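Long-range contacts in ankyrin repeat domain protein (Legionella pneumophila subsp. pneumophila, PDB 6MCA), which acts as a Legionella effector (AnkH) that interacts with the host LARP7 component of the 7SK snRNP complex and contains a cysteine protease-like domain: residues V194-L199 against N220-F225; R200-S205 against D381-W386; Q336-S341 against V375-Y380. All blocks are in the same frame, centred on the assembly; numbering follows the deposited sequence.

Contact 1 (V194-L199 against N220-F225)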
loop_
_atom_site.group_PDB
_atom_site.type_symbol
_atom_site.label_atom_id
_atom_site.label_comp_id
_atom_site.label_asym_id
_atom_site.label_seq_id
_atom_site.Cartn_x
_atom_site.Cartn_y
_atom_site.Cartn_z
ATOM N N VAL A 194 0.499 -5.104 -0.232
ATOM C CA VAL A 194 1.053 -5.467 1.065
ATOM C C VAL A 194 0.042 -6.261 1.885
ATOM O O VAL A 194 0.427 -7.141 2.660
ATOM C CB VAL A 194 1.551 -4.209 1.805
ATOM C CG1 VAL A 194 0.435 -3.550 2.606
ATOM C CG2 VAL A 194 2.730 -4.554 2.704
ATOM N N VAL A 195 -1.257 -6.010 1.699
ATOM C CA VAL A 195 -2.265 -6.772 2.431
ATOM C C VAL A 195 -2.315 -8.204 1.920
ATOM O O VAL A 195 -2.397 -9.158 2.707
ATOM C CB VAL A 195 -3.639 -6.082 2.332
ATOM C CG1 VAL A 195 -4.753 -7.056 2.693
ATOM C CG2 VAL A 195 -3.680 -4.869 3.241
ATOM N N LYS A 196 -2.253 -8.381 0.597
ATOM C CA LYS A 196 -2.208 -9.735 0.051
ATOM C C LYS A 196 -0.972 -10.481 0.545
ATOM O O LYS A 196 -1.057 -11.649 0.957
ATOM C CB LYS A 196 -2.243 -9.688 -1.476
ATOM C CG LYS A 196 -2.269 -11.059 -2.123
ATOM C CD LYS A 196 -2.101 -10.966 -3.627
ATOM C CE LYS A 196 -1.826 -12.333 -4.226
ATOM N NZ LYS A 196 -1.545 -12.254 -5.687
ATOM N N ASP A 197 0.187 -9.815 0.529
ATOM C CA ASP A 197 1.412 -10.470 0.983
ATOM C C ASP A 197 1.353 -10.798 2.473
ATOM O O ASP A 197 1.862 -11.839 2.908
ATOM C CB ASP A 197 2.623 -9.591 0.675
ATOM C CG ASP A 197 3.930 -10.268 1.026
ATOM O OD1 ASP A 197 4.352 -11.170 0.271
ATOM O OD2 ASP A 197 4.534 -9.900 2.055
ATOM N N SER A 198 0.728 -9.925 3.268
ATOM C CA SER A 198 0.598 -10.171 4.697
ATOM C C SER A 198 -0.306 -11.362 4.969
ATOM O O SER A 198 -0.019 -12.172 5.852
ATOM C CB SER A 198 0.066 -8.921 5.394
ATOM O OG SER A 198 -0.414 -9.220 6.693
ATOM N N LEU A 199 -1.404 -11.487 4.219
ATOM C CA LEU A 199 -2.249 -12.670 4.359
ATOM C C LEU A 199 -1.485 -13.936 3.986
ATOM O O LEU A 199 -1.583 -14.962 4.677
ATOM C CB LEU A 199 -3.503 -12.526 3.498
ATOM C CG LEU A 199 -4.527 -11.491 3.963
ATOM C CD1 LEU A 199 -5.658 -11.376 2.956
ATOM C CD2 LEU A 199 -5.065 -11.849 5.342
ATOM N N ASN A 220 -9.508 -17.378 -1.077
ATOM C CA ASN A 220 -10.414 -16.684 -1.987
ATOM C C ASN A 220 -10.236 -15.177 -1.876
ATOM O O ASN A 220 -10.114 -14.478 -2.891
ATOM C CB ASN A 220 -11.859 -17.084 -1.694
ATOM C CG ASN A 220 -12.129 -18.544 -1.992
ATOM O OD1 ASN A 220 -11.524 -19.127 -2.891
ATOM N ND2 ASN A 220 -13.042 -19.143 -1.238
ATOM N N ILE A 221 -10.172 -14.668 -0.641
ATOM C CA ILE A 221 -9.964 -13.236 -0.434
ATOM C C ILE A 221 -8.710 -12.785 -1.167
ATOM O O ILE A 221 -8.728 -11.805 -1.925
ATOM C CB ILE A 221 -9.891 -12.915 1.069
ATOM C CG1 ILE A 221 -11.223 -13.243 1.747
ATOM C CG2 ILE A 221 -9.526 -11.457 1.289
ATOM C CD1 ILE A 221 -11.215 -13.040 3.248
ATOM N N MET A 222 -7.613 -13.529 -0.990
ATOM C CA MET A 222 -6.375 -13.192 -1.684
ATOM C C MET A 222 -6.606 -13.119 -3.186
ATOM O O MET A 222 -6.217 -12.141 -3.837
ATOM C CB MET A 222 -5.287 -14.209 -1.338
ATOM C CG MET A 222 -4.825 -14.133 0.109
ATOM S SD MET A 222 -3.745 -15.492 0.600
ATOM C CE MET A 222 -2.370 -15.250 -0.523
ATOM N N ASP A 223 -7.291 -14.126 -3.742
ATOM C CA ASP A 223 -7.646 -14.094 -5.156
ATOM C C ASP A 223 -8.301 -12.769 -5.513
ATOM O O ASP A 223 -7.851 -12.063 -6.425
ATOM C CB ASP A 223 -8.579 -15.259 -5.491
ATOM C CG ASP A 223 -7.846 -16.579 -5.613
ATOM O OD1 ASP A 223 -8.516 -17.609 -5.835
ATOM O OD2 ASP A 223 -6.603 -16.587 -5.492
ATOM N N ALA A 224 -9.340 -12.396 -4.760
ATOM C CA ALA A 224 -10.036 -11.146 -5.032
ATOM C C ALA A 224 -9.066 -9.974 -5.005
ATOM O O ALA A 224 -9.045 -9.148 -5.929
ATOM C CB ALA A 224 -11.167 -10.948 -4.025
ATOM N N PHE A 225 -8.210 -9.921 -3.978
ATOM C CA PHE A 225 -7.239 -8.837 -3.896
ATOM C C PHE A 225 -6.388 -8.784 -5.154
ATOM O O PHE A 225 -6.182 -7.705 -5.728
ATOM C CB PHE A 225 -6.367 -8.998 -2.652
ATOM C CG PHE A 225 -6.889 -8.265 -1.450
ATOM C CD1 PHE A 225 -6.830 -6.882 -1.384
ATOM C CD2 PHE A 225 -7.444 -8.957 -0.387
ATOM C CE1 PHE A 225 -7.310 -6.204 -0.279
ATOM C CE2 PHE A 225 -7.927 -8.285 0.721
ATOM C CZ PHE A 225 -7.859 -6.906 0.775
#
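K196 and M222 mark the closest backbone approach of two nearly antiparallel helices, their CA atoms 5.7 Å apart and the short helix axes 9.7 Å apart at an angle of 158°. The motif is an antiparallel helix pair: helix 188-202 and helix 215-233 follow one another in the chain, and their touching sides meet largely through apolar side chains with no hydrogen bond across. At one end of the interface V195 sits over a face of the F225 ring. Its CG1 branch does the touching, 4.0 Å from the F225 ring centroid and displaced toward the rim; a chi1 of 162° places CG1, anti to the backbone N, over the ring. The opposite end is filled by L199 and M222, which lie alongside each other and run in opposite senses, with L199 CB 4.0 Å from M222 CG. L199 CD1 reaches further in, to 4.2 Å from I221 CG2, and also approaches the F225 ring obliquely, so one leucine joins three residues of the partner helix. K196 contributes its aliphatic part along the more open margin of the pair, CB lying 4.3 Å from F225 CB, while its NZ is hydrogen-bonded to T226 OG1 just beyond the facing segment. F225 is also packed against V352, V355 and I258, which places the pair against helices 348-353 and 355-364 and strand 256-263. The thioether chain of M222 bends at its last torsion (chi3 61°), and its terminal CE comes to 4.1 Å from the backbone oxygen K196 O.

Contact 2 (R200-S205 against D381-W386)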
loop_
_atom_site.group_PDB
_atom_site.type_symbol
_atom_site.label_atom_id
_atom_site.label_comp_id
_atom_site.label_asym_id
_atom_site.label_seq_id
_atom_site.Cartn_x
_atom_site.Cartn_y
_atom_site.Cartn_z
ATOM N N ARG A 200 -0.716 -13.879 2.892
ATOM C CA ARG A 200 0.077 -15.033 2.478
ATOM C C ARG A 200 1.052 -15.451 3.572
ATOM O O ARG A 200 1.178 -16.640 3.889
ATOM C CB ARG A 200 0.829 -14.719 1.184
ATOM C CG ARG A 200 1.765 -15.832 0.740
ATOM C CD ARG A 200 2.689 -15.374 -0.376
ATOM N NE ARG A 200 3.686 -14.415 0.092
ATOM C CZ ARG A 200 4.833 -14.753 0.669
ATOM N NH1 ARG A 200 5.133 -16.030 0.855
ATOM N NH2 ARG A 200 5.682 -13.812 1.063
ATOM N N ARG A 201 1.758 -14.482 4.158
ATOM C CA ARG A 201 2.671 -14.795 5.253
ATOM C C ARG A 201 1.920 -15.293 6.480
ATOM O O ARG A 201 2.432 -16.144 7.218
ATOM C CB ARG A 201 3.505 -13.566 5.611
ATOM C CG ARG A 201 4.369 -13.048 4.481
ATOM C CD ARG A 201 5.104 -11.781 4.889
ATOM N NE ARG A 201 5.975 -11.296 3.824
ATOM C CZ ARG A 201 7.200 -11.754 3.596
ATOM N NH1 ARG A 201 7.704 -12.712 4.362
ATOM N NH2 ARG A 201 7.922 -11.255 2.603
ATOM N N PHE A 202 0.711 -14.779 6.708
ATOM C CA PHE A 202 -0.052 -15.137 7.896
ATOM C C PHE A 202 -0.462 -16.601 7.867
ATOM O O PHE A 202 -0.229 -17.339 8.832
ATOM C CB PHE A 202 -1.277 -14.229 8.007
ATOM C CG PHE A 202 -2.173 -14.552 9.163
ATOM C CD1 PHE A 202 -1.726 -14.411 10.466
ATOM C CD2 PHE A 202 -3.469 -14.989 8.947
ATOM C CE1 PHE A 202 -2.554 -14.705 11.533
ATOM C CE2 PHE A 202 -4.302 -15.283 10.009
ATOM C CZ PHE A 202 -3.844 -15.141 11.303
ATOM N N ILE A 203 -1.062 -17.050 6.759
ATOM C CA ILE A 203 -1.497 -18.444 6.677
ATOM C C ILE A 203 -0.337 -19.411 6.495
ATOM O O ILE A 203 -0.556 -20.629 6.474
ATOM C CB ILE A 203 -2.515 -18.656 5.538
ATOM C CG1 ILE A 203 -1.901 -18.302 4.189
ATOM C CG2 ILE A 203 -3.765 -17.826 5.782
ATOM C CD1 ILE A 203 -2.861 -18.484 3.032
ATOM N N SER A 204 0.891 -18.912 6.378
ATOM C CA SER A 204 2.070 -19.752 6.235
ATOM C C SER A 204 2.920 -19.797 7.494
ATOM O O SER A 204 3.960 -20.464 7.501
ATOM C CB SER A 204 2.921 -19.262 5.063
ATOM O OG SER A 204 3.632 -18.086 5.403
ATOM N N SER A 205 2.524 -19.090 8.546
ATOM C CA SER A 205 3.280 -19.094 9.787
ATOM C C SER A 205 2.951 -20.341 10.598
ATOM O O SER A 205 1.813 -20.817 10.596
ATOM C CB SER A 205 2.971 -17.837 10.602
ATOM O OG SER A 205 3.791 -17.756 11.756
ATOM N N ASP A 381 -8.601 -9.740 14.320
ATOM C CA ASP A 381 -7.746 -9.298 15.420
ATOM C C ASP A 381 -6.459 -10.114 15.482
ATOM O O ASP A 381 -5.362 -9.562 15.651
ATOM C CB ASP A 381 -8.504 -9.393 16.745
ATOM C CG ASP A 381 -9.588 -8.342 16.872
ATOM O OD1 ASP A 381 -9.444 -7.258 16.267
ATOM O OD2 ASP A 381 -10.583 -8.600 17.583
ATOM N N GLU A 382 -6.578 -11.440 15.356
ATOM C CA GLU A 382 -5.395 -12.295 15.390
ATOM C C GLU A 382 -4.429 -11.943 14.263
ATOM O O GLU A 382 -3.217 -11.831 14.486
ATOM C CB GLU A 382 -5.809 -13.764 15.309
ATOM C CG GLU A 382 -4.717 -14.743 15.707
ATOM C CD GLU A 382 -5.263 -15.983 16.389
ATOM O OE1 GLU A 382 -6.501 -16.122 16.474
ATOM O OE2 GLU A 382 -4.452 -16.818 16.842
ATOM N N TRP A 383 -4.954 -11.744 13.051
ATOM C CA TRP A 383 -4.114 -11.396 11.911
ATOM C C TRP A 383 -3.418 -10.056 12.121
ATOM O O TRP A 383 -2.220 -9.922 11.843
ATOM C CB TRP A 383 -4.961 -11.373 10.637
ATOM C CG TRP A 383 -4.306 -10.724 9.453
ATOM C CD1 TRP A 383 -3.086 -11.027 8.918
ATOM C CD2 TRP A 383 -4.844 -9.666 8.647
ATOM N NE1 TRP A 383 -2.830 -10.221 7.834
ATOM C CE2 TRP A 383 -3.893 -9.378 7.647
ATOM C CE3 TRP A 383 -6.034 -8.934 8.677
ATOM C CZ2 TRP A 383 -4.098 -8.389 6.685
ATOM C CZ3 TRP A 383 -6.236 -7.952 7.722
ATOM C CH2 TRP A 383 -5.272 -7.689 6.740
ATOM N N VAL A 384 -4.148 -9.058 12.623
ATOM C CA VAL A 384 -3.558 -7.732 12.797
ATOM C C VAL A 384 -2.450 -7.765 13.847
ATOM O O VAL A 384 -1.365 -7.200 13.640
ATOM C CB VAL A 384 -4.650 -6.705 13.148
ATOM C CG1 VAL A 384 -4.027 -5.409 13.642
ATOM C CG2 VAL A 384 -5.531 -6.442 11.934
ATOM N N GLU A 385 -2.694 -8.426 14.983
ATOM C CA GLU A 385 -1.660 -8.490 16.014
ATOM C C GLU A 385 -0.452 -9.291 15.537
ATOM O O GLU A 385 0.701 -8.909 15.795
ATOM C CB GLU A 385 -2.235 -9.085 17.300
ATOM C CG GLU A 385 -3.216 -8.169 18.024
ATOM C CD GLU A 385 -2.618 -6.815 18.366
ATOM O OE1 GLU A 385 -3.112 -5.795 17.842
ATOM O OE2 GLU A 385 -1.655 -6.770 19.161
ATOM N N TRP A 386 -0.696 -10.401 14.830
ATOM C CA TRP A 386 0.402 -11.182 14.276
ATOM C C TRP A 386 1.237 -10.350 13.313
ATOM O O TRP A 386 2.467 -10.445 13.311
ATOM C CB TRP A 386 -0.140 -12.429 13.576
ATOM C CG TRP A 386 0.921 -13.248 12.908
ATOM C CD1 TRP A 386 1.579 -14.322 13.433
ATOM C CD2 TRP A 386 1.454 -13.057 11.590
ATOM N NE1 TRP A 386 2.487 -14.812 12.526
ATOM C CE2 TRP A 386 2.430 -14.052 11.387
ATOM C CE3 TRP A 386 1.200 -12.141 10.565
ATOM C CZ2 TRP A 386 3.151 -14.157 10.199
ATOM C CZ3 TRP A 386 1.918 -12.246 9.389
ATOM C CH2 TRP A 386 2.881 -13.246 9.215
#
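F202 packs against two tryptophans, W383 over one ring face and W386 at the ring edge, and the three rings form an aromatic cluster. On the face side, the backbone CA of W383 lies 4.0 Å from the F202 ring centroid as a CH-pi contact, and W383 CD1 comes to 3.6 Å from F202 CG. The edge of W383 is turned toward that face, with the F202 ring and the five-membered ring of W383 inclined at 60°. Toward W386 the roles reverse. Here F202 presents its own edge, CD1 lying 3.6 Å from W386 CD2, to the indole face in a second T-shaped pair with planes at 69°. The same indole is covered by F202 CA, 3.9 Å from the centroid of the W386 six-membered ring. With CG anti to the backbone N (chi1 177°), the phenyl group extends from its helix toward both indoles. Around this first shell, R201 CB touches W386 CH2 at 3.7 Å and S205 lies beside the pyrrole edge of W386, its OG being hydrogen-bonded to S207. A type I beta turn runs from F202 to S205, with S205 N bonded to F202 O, and S204 OG donates to R201 O (2.9 Å) from above the carbonyl plane. W383 is held in turn by a hydrogen bond from its NE1 group to S198 and by a cation-pi contact with R162, while E382 is tied to H210. The cluster thus joins the C-terminal end of helix 188-202 to the side of the long helix 373-399, with helix 215-233 flanking the turn through I203.

Contact 3 (Q336-S341 against V375-Y380). With GOL (glycerol), chain D.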
loop_
_atom_site.group_PDB
_atom_site.type_symbol
_atom_site.label_atom_id
_atom_site.label_comp_id
_atom_site.label_asym_id
_atom_site.label_seq_id
_atom_site.Cartn_x
_atom_site.Cartn_y
_atom_site.Cartn_z
ATOM N N GLN A 336 -25.140 -6.262 9.209
ATOM C CA GLN A 336 -24.121 -5.272 9.520
ATOM C C GLN A 336 -23.048 -5.939 10.363
ATOM O O GLN A 336 -23.270 -6.995 10.959
ATOM C CB GLN A 336 -24.711 -4.060 10.252
ATOM C CG GLN A 336 -25.413 -4.406 11.554
ATOM C CD GLN A 336 -26.256 -3.262 12.090
ATOM O OE1 GLN A 336 -27.394 -3.062 11.665
ATOM N NE2 GLN A 336 -25.701 -2.510 13.033
ATOM N N MET A 337 -21.873 -5.313 10.405
ATOM C CA MET A 337 -20.778 -5.865 11.193
ATOM C C MET A 337 -20.233 -4.802 12.142
ATOM O O MET A 337 -19.969 -3.665 11.714
ATOM C CB MET A 337 -19.661 -6.412 10.296
ATOM C CG MET A 337 -19.943 -7.813 9.768
ATOM S SD MET A 337 -18.573 -8.545 8.853
ATOM C CE MET A 337 -17.283 -8.532 10.098
ATOM N N PRO A 338 -20.053 -5.128 13.426
ATOM C CA PRO A 338 -19.553 -4.152 14.419
ATOM C C PRO A 338 -18.047 -3.936 14.322
ATOM O O PRO A 338 -17.260 -4.307 15.198
ATOM C CB PRO A 338 -19.972 -4.796 15.745
ATOM C CG PRO A 338 -19.925 -6.260 15.468
ATOM C CD PRO A 338 -20.372 -6.429 14.038
ATOM N N ILE A 339 -17.627 -3.318 13.226
ATOM C CA ILE A 339 -16.232 -2.951 13.022
ATOM C C ILE A 339 -16.005 -1.574 13.632
ATOM O O ILE A 339 -16.804 -0.655 13.424
ATOM C CB ILE A 339 -15.874 -2.966 11.526
ATOM C CG1 ILE A 339 -15.877 -4.401 10.989
ATOM C CG2 ILE A 339 -14.530 -2.304 11.287
ATOM C CD1 ILE A 339 -14.527 -5.088 11.047
ATOM N N SER A 340 -14.922 -1.434 14.394
ATOM C CA SER A 340 -14.657 -0.186 15.096
ATOM C C SER A 340 -14.430 0.956 14.111
ATOM O O SER A 340 -13.865 0.774 13.028
ATOM C CB SER A 340 -13.440 -0.337 16.010
ATOM O OG SER A 340 -12.233 -0.277 15.271
ATOM N N SER A 341 -14.881 2.145 14.499
ATOM C CA SER A 341 -14.746 3.323 13.660
ATOM C C SER A 341 -13.323 3.871 13.721
ATOM O O SER A 341 -12.583 3.660 14.686
ATOM C CB SER A 341 -15.737 4.407 14.087
ATOM O OG SER A 341 -17.075 3.972 13.920
ATOM N N VAL A 375 -16.315 -15.259 14.416
ATOM C CA VAL A 375 -15.081 -15.860 13.918
ATOM C C VAL A 375 -14.331 -14.879 13.028
ATOM O O VAL A 375 -13.100 -14.788 13.081
ATOM C CB VAL A 375 -15.390 -17.178 13.182
ATOM C CG1 VAL A 375 -14.139 -17.730 12.516
ATOM C CG2 VAL A 375 -15.975 -18.197 14.146
ATOM N N ALA A 376 -15.062 -14.119 12.210
ATOM C CA ALA A 376 -14.419 -13.165 11.310
ATOM C C ALA A 376 -13.667 -12.093 12.089
ATOM O O ALA A 376 -12.513 -11.776 11.776
ATOM C CB ALA A 376 -15.460 -12.533 10.387
ATOM N N LEU A 377 -14.300 -11.530 13.120
ATOM C CA LEU A 377 -13.648 -10.480 13.896
ATOM C C LEU A 377 -12.479 -11.031 14.706
ATOM O O LEU A 377 -11.436 -10.373 14.829
ATOM C CB LEU A 377 -14.665 -9.792 14.805
ATOM C CG LEU A 377 -15.724 -8.967 14.070
ATOM C CD1 LEU A 377 -16.649 -8.262 15.049
ATOM C CD2 LEU A 377 -15.065 -7.969 13.134
ATOM N N SER A 378 -12.629 -12.237 15.263
ATOM C CA SER A 378 -11.519 -12.845 15.991
ATOM C C SER A 378 -10.331 -13.094 15.067
ATOM O O SER A 378 -9.178 -12.821 15.432
ATOM C CB SER A 378 -11.975 -14.147 16.650
ATOM O OG SER A 378 -10.961 -14.679 17.484
ATOM N N LEU A 379 -10.598 -13.603 13.862
ATOM C CA LEU A 379 -9.544 -13.816 12.878
ATOM C C LEU A 379 -8.883 -12.503 12.487
ATOM O O LEU A 379 -7.659 -12.437 12.327
ATOM C CB LEU A 379 -10.125 -14.511 11.647
ATOM C CG LEU A 379 -9.160 -15.109 10.625
ATOM C CD1 LEU A 379 -8.470 -16.336 11.195
ATOM C CD2 LEU A 379 -9.901 -15.450 9.342
ATOM N N TYR A 380 -9.682 -11.446 12.323
ATOM C CA TYR A 380 -9.137 -10.139 11.973
ATOM C C TYR A 380 -8.188 -9.633 13.054
ATOM O O TYR A 380 -7.082 -9.162 12.758
ATOM C CB TYR A 380 -10.288 -9.155 11.742
ATOM C CG TYR A 380 -9.883 -7.704 11.628
ATOM C CD1 TYR A 380 -9.242 -7.227 10.493
ATOM C CD2 TYR A 380 -10.163 -6.805 12.648
ATOM C CE1 TYR A 380 -8.880 -5.897 10.383
ATOM C CE2 TYR A 380 -9.806 -5.475 12.547
ATOM C CZ TYR A 380 -9.165 -5.026 11.413
ATOM O OH TYR A 380 -8.806 -3.701 11.309
HETATM C C1 GOL D . -8.960 -1.642 16.966
HETATM O O1 GOL D . -10.216 -2.050 16.519
HETATM C C2 GOL D . -8.154 -1.205 15.719
HETATM O O2 GOL D . -6.929 -0.651 16.063
HETATM C C3 GOL D . -7.995 -2.492 14.872
HETATM O O3 GOL D . -8.754 -2.310 13.716
#
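L377 packs on M337, P338 and I339 beside a glycerol molecule that spans S340 and Y380, two residues whose side chains do not meet directly. Probably carried in from the crystallisation liquor, the glycerol is hydrogen-bonded through O1 to S340 OG (3.0 Å) and through O3 to Y380 OH (2.8 Å), with O3 near the plane of the phenol ring at its edge. R282 completes this polar site: its guanidinium group is hydrogen-bonded to the glycerol, to Y380 OH and to S340 O, so a single arginine serves both sides. Next to it, the two methyl branches of L377 divide the work. CD1 faces the proline ring, 3.9 Å from P338 CG, and CD2 is shared by I339 CD1 at 3.6 Å and M337 CE at 3.8 Å. In M337 a chi3 of 59° turns CE toward the helix, where it also lies 4.4 Å from A376 CB. For I339, a chi2 of -92°, well away from a staggered value, goes with the approach of CD1 to the leucine. P338 is the centre of an inverse gamma turn, closed by the hydrogen bond from I339 N to M337 O (2.8 Å). M337 also pairs through its backbone with V292 of the adjacent strand, and its side chain packs on S361, so the contact joins the outermost strand 331-337 of the five-stranded sheet to helices 355-364 and 373-399. No direct hydrogen bond crosses between the two segments; the chemistry implies apolar packing of largely buried side chains around L377 and, at the margin, a polar site of hydroxyls and an arginine able to hold a small polyol, without showing that glycerol resembles any natural ligand.

Helix 188-202 serves contacts 1 and 2, whose centres are 12 Å apart, and the two touch directly: L199 CD2 of contact 1 packs 3.6 Å from W383 CE2 of contact 2. M222 CE of contact 1 likewise lies against R200 CB of contact 2. Contact 3 shares helix 373-399 with contact 2, one turn running straight into the next, with centres about 15 Å apart; it is nested within the chain loop that contact 2 closes. Contacts 1 and 3 do not touch, their nearest atoms being about 7 Å apart. The glycerol lies at contact 3.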